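Local coordinates for Lmo0305 protein (Listeria monocytogenes, PDB 3PJ0) that is a pyridoxal-phosphate-dependent protein of the beta-eliminating lyase family, with its cofactor covalently attached, and of unassigned function, at residues K12-N24 / V334-L348. Sequence-based numbering, arbitrary orientation. Where two conformers were deposited one is given.
Sequences KTPYKLGGNGPRN and VSVGDAFAEIPAKNL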
loop_
_atom_site.group_PDB
_atom_site.type_symbol
_atom_site.label_atom_id
_atom_site.label_comp_id
_atom_site.label_asym_id
_atom_site.label_seq_id
_atom_site.Cartn_x
_atom_site.Cartn_y
_atom_site.Cartn_z
ATOM N N LYS A 12 -1.628 6.941 -29.892
ATOM C CA LYS A 12 -0.847 6.474 -31.041
ATOM C C LYS A 12 0.442 7.255 -31.294
ATOM O O LYS A 12 1.269 6.844 -32.123
ATOM C CB LYS A 12 -1.701 6.554 -32.316
ATOM C CG LYS A 12 -2.819 5.537 -32.421
ATOM C CD LYS A 12 -3.750 5.907 -33.567
ATOM C CE LYS A 12 -4.674 4.771 -33.941
ATOM N NZ LYS A 12 -5.578 5.142 -35.073
ATOM N N THR A 13 0.626 8.384 -30.610
ATOM C CA THR A 13 1.809 9.209 -30.894
ATOM C C THR A 13 3.083 8.577 -30.362
ATOM O O THR A 13 3.097 8.070 -29.244
ATOM C CB THR A 13 1.665 10.638 -30.322
ATOM O OG1 THR A 13 1.420 10.566 -28.911
ATOM C CG2 THR A 13 0.545 11.383 -31.013
ATOM N N PRO A 14 4.157 8.588 -31.167
ATOM C CA PRO A 14 5.401 8.029 -30.662
ATOM C C PRO A 14 6.082 8.976 -29.666
ATOM O O PRO A 14 6.780 8.515 -28.745
ATOM C CB PRO A 14 6.242 7.816 -31.934
ATOM C CG PRO A 14 5.654 8.669 -32.959
ATOM C CD PRO A 14 4.203 8.819 -32.621
ATOM N N TYR A 15 5.861 10.282 -29.838
ATOM C CA TYR A 15 6.428 11.281 -28.958
ATOM C C TYR A 15 5.362 11.968 -28.085
ATOM O O TYR A 15 4.188 12.033 -28.451
ATOM C CB TYR A 15 7.179 12.318 -29.786
ATOM C CG TYR A 15 8.170 11.710 -30.781
ATOM C CD1 TYR A 15 9.322 11.077 -30.352
ATOM C CD2 TYR A 15 7.960 11.813 -32.145
ATOM C CE1 TYR A 15 10.233 10.530 -31.267
ATOM C CE2 TYR A 15 8.864 11.280 -33.063
ATOM C CZ TYR A 15 9.993 10.637 -32.609
ATOM O OH TYR A 15 10.890 10.114 -33.517
ATOM N N LYS A 16 5.795 12.498 -26.943
ATOM C CA LYS A 16 4.894 13.168 -26.003
ATOM C C LYS A 16 5.527 14.455 -25.444
ATOM O O LYS A 16 6.713 14.469 -25.112
ATOM C CB LYS A 16 4.592 12.255 -24.823
ATOM C CG LYS A 16 3.901 10.937 -25.102
ATOM C CD LYS A 16 2.464 11.145 -25.582
ATOM C CE LYS A 16 1.704 9.825 -25.678
ATOM N NZ LYS A 16 2.275 8.888 -26.696
ATOM N N LEU A 17 4.747 15.535 -25.346
ATOM C CA LEU A 17 5.249 16.733 -24.697
ATOM C C LEU A 17 5.408 16.426 -23.195
ATOM O O LEU A 17 6.408 16.767 -22.583
ATOM C CB LEU A 17 4.280 17.904 -24.855
ATOM C CG LEU A 17 3.992 18.530 -26.233
ATOM C CD1 LEU A 17 2.953 19.583 -25.992
ATOM C CD2 LEU A 17 5.228 19.147 -26.898
ATOM N N GLY A 18 4.422 15.749 -22.610
ATOM C CA GLY A 18 4.446 15.472 -21.182
ATOM C C GLY A 18 4.911 14.098 -20.761
ATOM O O GLY A 18 4.966 13.161 -21.576
ATOM N N GLY A 19 5.244 13.988 -19.479
ATOM C CA GLY A 19 5.596 12.710 -18.870
ATOM C C GLY A 19 6.974 12.129 -19.092
ATOM O O GLY A 19 7.864 12.771 -19.672
ATOM N N ASN A 20 7.126 10.884 -18.622
ATOM C CA ASN A 20 8.385 10.138 -18.693
ATOM C C ASN A 20 8.244 8.856 -19.476
ATOM O O ASN A 20 8.903 7.863 -19.166
ATOM C CB ASN A 20 8.857 9.795 -17.262
ATOM C CG ASN A 20 9.329 10.994 -16.511
ATOM O OD1 ASN A 20 10.287 11.645 -16.920
ATOM N ND2 ASN A 20 8.675 11.302 -15.391
ATOM N N GLY A 21 7.384 8.841 -20.475
ATOM C CA GLY A 21 7.175 7.653 -21.267
ATOM C C GLY A 21 6.188 6.670 -20.646
ATOM O O GLY A 21 5.633 6.917 -19.580
ATOM N N PRO A 22 6.007 5.532 -21.299
ATOM C CA PRO A 22 5.011 4.559 -20.813
ATOM C C PRO A 22 5.180 4.018 -19.390
ATOM O O PRO A 22 6.297 3.734 -18.980
ATOM C CB PRO A 22 5.171 3.406 -21.806
ATOM C CG PRO A 22 5.732 4.001 -23.006
ATOM C CD PRO A 22 6.640 5.084 -22.560
ATOM N N ARG A 23 4.076 3.897 -18.648
ATOM C CA ARG A 23 4.086 3.300 -17.320
ATOM C C ARG A 23 3.883 1.812 -17.557
ATOM O O ARG A 23 2.753 1.345 -17.621
ATOM C CB ARG A 23 2.963 3.861 -16.423
ATOM C CG ARG A 23 3.096 5.331 -16.105
ATOM C CD ARG A 23 2.006 5.828 -15.111
ATOM N NE ARG A 23 2.270 7.220 -14.776
ATOM C CZ ARG A 23 3.083 7.610 -13.794
ATOM N NH1 ARG A 23 3.685 6.712 -13.019
ATOM N NH2 ARG A 23 3.283 8.903 -13.574
ATOM N N ASN A 24 4.978 1.098 -17.749
ATOM C CA ASN A 24 4.926 -0.338 -18.030
ATOM C C ASN A 24 5.835 -1.108 -17.115
ATOM O O ASN A 24 6.561 -0.515 -16.316
ATOM C CB ASN A 24 5.257 -0.615 -19.521
ATOM C CG ASN A 24 6.624 -0.092 -19.951
ATOM O OD1 ASN A 24 7.509 0.106 -19.143
ATOM N ND2 ASN A 24 6.793 0.125 -21.262
ATOM N N VAL A 334 0.190 20.168 -18.732
ATOM C CA VAL A 334 1.452 19.614 -19.198
ATOM C C VAL A 334 2.431 19.531 -18.030
ATOM O O VAL A 334 2.567 20.516 -17.278
ATOM C CB VAL A 334 2.169 20.531 -20.226
ATOM C CG1 VAL A 334 3.431 19.811 -20.770
ATOM C CG2 VAL A 334 1.242 20.959 -21.344
ATOM N N SER A 335 3.025 18.353 -17.813
ATOM C CA SER A 335 4.103 18.191 -16.834
ATOM C C SER A 335 5.307 17.665 -17.602
ATOM O O SER A 335 5.290 16.540 -18.074
ATOM C CB SER A 335 3.740 17.250 -15.676
ATOM O OG SER A 335 2.610 17.725 -14.962
ATOM N N VAL A 336 6.349 18.480 -17.728
ATOM C CA VAL A 336 7.547 18.106 -18.490
ATOM C C VAL A 336 8.383 17.080 -17.733
ATOM O O VAL A 336 8.566 17.168 -16.507
ATOM C CB VAL A 336 8.400 19.329 -18.885
ATOM C CG1 VAL A 336 9.701 18.904 -19.608
ATOM C CG2 VAL A 336 7.620 20.243 -19.805
ATOM N N GLY A 337 8.878 16.101 -18.473
ATOM C CA GLY A 337 9.695 15.023 -17.947
ATOM C C GLY A 337 10.668 14.583 -19.019
ATOM O O GLY A 337 11.051 15.390 -19.887
ATOM N N ASP A 338 11.046 13.305 -19.007
ATOM C CA ASP A 338 12.060 12.810 -19.976
ATOM C C ASP A 338 11.556 12.720 -21.423
ATOM O O ASP A 338 12.350 12.771 -22.364
ATOM C CB ASP A 338 12.612 11.421 -19.591
ATOM C CG ASP A 338 13.557 11.426 -18.399
ATOM O OD1 ASP A 338 13.994 12.483 -17.899
ATOM O OD2 ASP A 338 13.854 10.313 -17.940
ATOM N N ALA A 339 10.248 12.568 -21.617
ATOM C CA ALA A 339 9.704 12.446 -22.980
ATOM C C ALA A 339 9.981 13.693 -23.834
ATOM O O ALA A 339 10.309 13.585 -25.016
ATOM C CB ALA A 339 8.183 12.164 -22.933
ATOM N N PHE A 340 9.899 14.868 -23.230
ATOM C CA PHE A 340 10.091 16.113 -24.002
ATOM C C PHE A 340 11.414 16.155 -24.787
ATOM O O PHE A 340 11.427 16.519 -25.962
ATOM C CB PHE A 340 9.936 17.364 -23.127
ATOM C CG PHE A 340 10.096 18.647 -23.898
ATOM C CD1 PHE A 340 9.068 19.120 -24.698
ATOM C CD2 PHE A 340 11.289 19.355 -23.862
ATOM C CE1 PHE A 340 9.227 20.287 -25.460
ATOM C CE2 PHE A 340 11.459 20.538 -24.630
ATOM C CZ PHE A 340 10.427 21.001 -25.412
ATOM N N ALA A 341 12.496 15.713 -24.150
ATOM C CA ALA A 341 13.816 15.768 -24.769
ATOM C C ALA A 341 13.984 14.781 -25.922
ATOM O O ALA A 341 14.939 14.914 -26.688
ATOM C CB ALA A 341 14.917 15.571 -23.727
ATOM N N GLU A 342 13.083 13.808 -26.051
ATOM C CA GLU A 342 13.143 12.849 -27.140
ATOM C C GLU A 342 12.436 13.332 -28.406
ATOM O O GLU A 342 12.521 12.674 -29.455
ATOM C CB GLU A 342 12.542 11.487 -26.720
ATOM C CG GLU A 342 13.209 10.812 -25.546
ATOM C CD GLU A 342 14.708 10.569 -25.742
ATOM O OE1 GLU A 342 15.120 10.048 -26.799
ATOM O OE2 GLU A 342 15.475 10.892 -24.811
ATOM N N ILE A 343 11.717 14.451 -28.337
ATOM C CA ILE A 343 10.987 14.915 -29.515
ATOM C C ILE A 343 11.973 15.520 -30.510
ATOM O O ILE A 343 12.701 16.445 -30.157
ATOM C CB ILE A 343 9.927 15.962 -29.200
ATOM C CG1 ILE A 343 8.926 15.445 -28.176
ATOM C CG2 ILE A 343 9.146 16.311 -30.497
ATOM C CD1 ILE A 343 8.014 16.564 -27.577
ATOM N N PRO A 344 12.012 15.002 -31.753
ATOM C CA PRO A 344 12.930 15.619 -32.716
ATOM C C PRO A 344 12.524 17.063 -32.981
ATOM O O PRO A 344 11.330 17.350 -33.035
ATOM C CB PRO A 344 12.763 14.761 -33.979
ATOM C CG PRO A 344 12.094 13.519 -33.548
ATOM C CD PRO A 344 11.296 13.848 -32.321
ATOM N N ALA A 345 13.499 17.960 -33.146
ATOM C CA ALA A 345 13.214 19.390 -33.355
ATOM C C ALA A 345 12.191 19.691 -34.442
ATOM O O ALA A 345 11.318 20.526 -34.231
ATOM C CB ALA A 345 14.498 20.172 -33.635
ATOM N N LYS A 346 12.306 19.033 -35.595
ATOM C CA LYS A 346 11.383 19.263 -36.720
ATOM C C LYS A 346 9.933 19.017 -36.334
ATOM O O LYS A 346 9.059 19.829 -36.653
ATOM C CB LYS A 346 11.756 18.368 -37.917
ATOM C CG LYS A 346 10.766 18.388 -39.098
ATOM C CD LYS A 346 11.139 17.355 -40.159
ATOM C CE LYS A 346 10.072 17.252 -41.249
ATOM N NZ LYS A 346 10.454 16.299 -42.335
ATOM N N ASN A 347 9.683 17.897 -35.664
ATOM C CA ASN A 347 8.320 17.541 -35.271
ATOM C C ASN A 347 7.752 18.573 -34.293
ATOM O O ASN A 347 6.599 19.001 -34.426
ATOM C CB ASN A 347 8.269 16.138 -34.667
ATOM C CG ASN A 347 8.830 15.086 -35.593
ATOM O OD1 ASN A 347 10.017 15.121 -35.933
ATOM N ND2 ASN A 347 7.999 14.118 -35.971
ATOM N N LEU A 348 8.580 18.966 -33.322
ATOM C CA LEU A 348 8.208 19.961 -32.306
ATOM C C LEU A 348 7.860 21.296 -32.983
ATOM O O LEU A 348 6.803 21.848 -32.729
ATOM C CB LEU A 348 9.340 20.095 -31.268
ATOM C CG LEU A 348 9.206 21.087 -30.106
ATOM C CD1 LEU A 348 7.930 20.839 -29.294
ATOM C CD2 LEU A 348 10.455 21.015 -29.205
HETATM O O HOH W 1 8.671 11.880 -26.722
HETATM O O HOH W 2 7.989 15.256 -21.085
#
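Y15 and P344 meet because the first torsion of Y15 (chi1 -50°) sets CG beside its own backbone N and carries the ring out over the proline. There P344 CD sits above the ring centre, 3.5 Å from the centroid of Y15, a CH-pi contact on one face. N20 turns the same way (chi1 -71°), and its amide oxygen OD1 takes the backbone N-H of D338 at 2.8 Å; that bond is nearly straight at hydrogen, although the donor stands above the amide's carbonyl plane. Between these two ends, L17 CD2 rests against I343 CD1 (3.9 Å) and L348 CD1, while F274 and V316 pack on the same leucine.

The backbones join directly at G19. G19 N donates to S335 O at 2.9 Å, and A339 N returns a bond to G19 O at 3.1 Å. Water 2 bridges L17 O and G19 O to the N-H groups of G337 and F340. Water 1 links K16 N to A339 O. K16 O is less fortunate: A339 CB (3.5 Å) and I343 CD1 bury it without a polar partner. The D338 carboxylate is paired with R256, K259 and Y263, and the N20 amide bonds to its backbone N-H, not its charge.

Strand 15-16 pairs in parallel with 316-317 through Y15 and L17, and 329-335 belongs to the four-stranded antiparallel sheet, so the contact joins two sheets beside helix 260-275. Residues 12-24 are thus fastened by backbone, amide and water hydrogen bonds around G19 and N20, and by apolar and CH-pi packing at the tyrosine end.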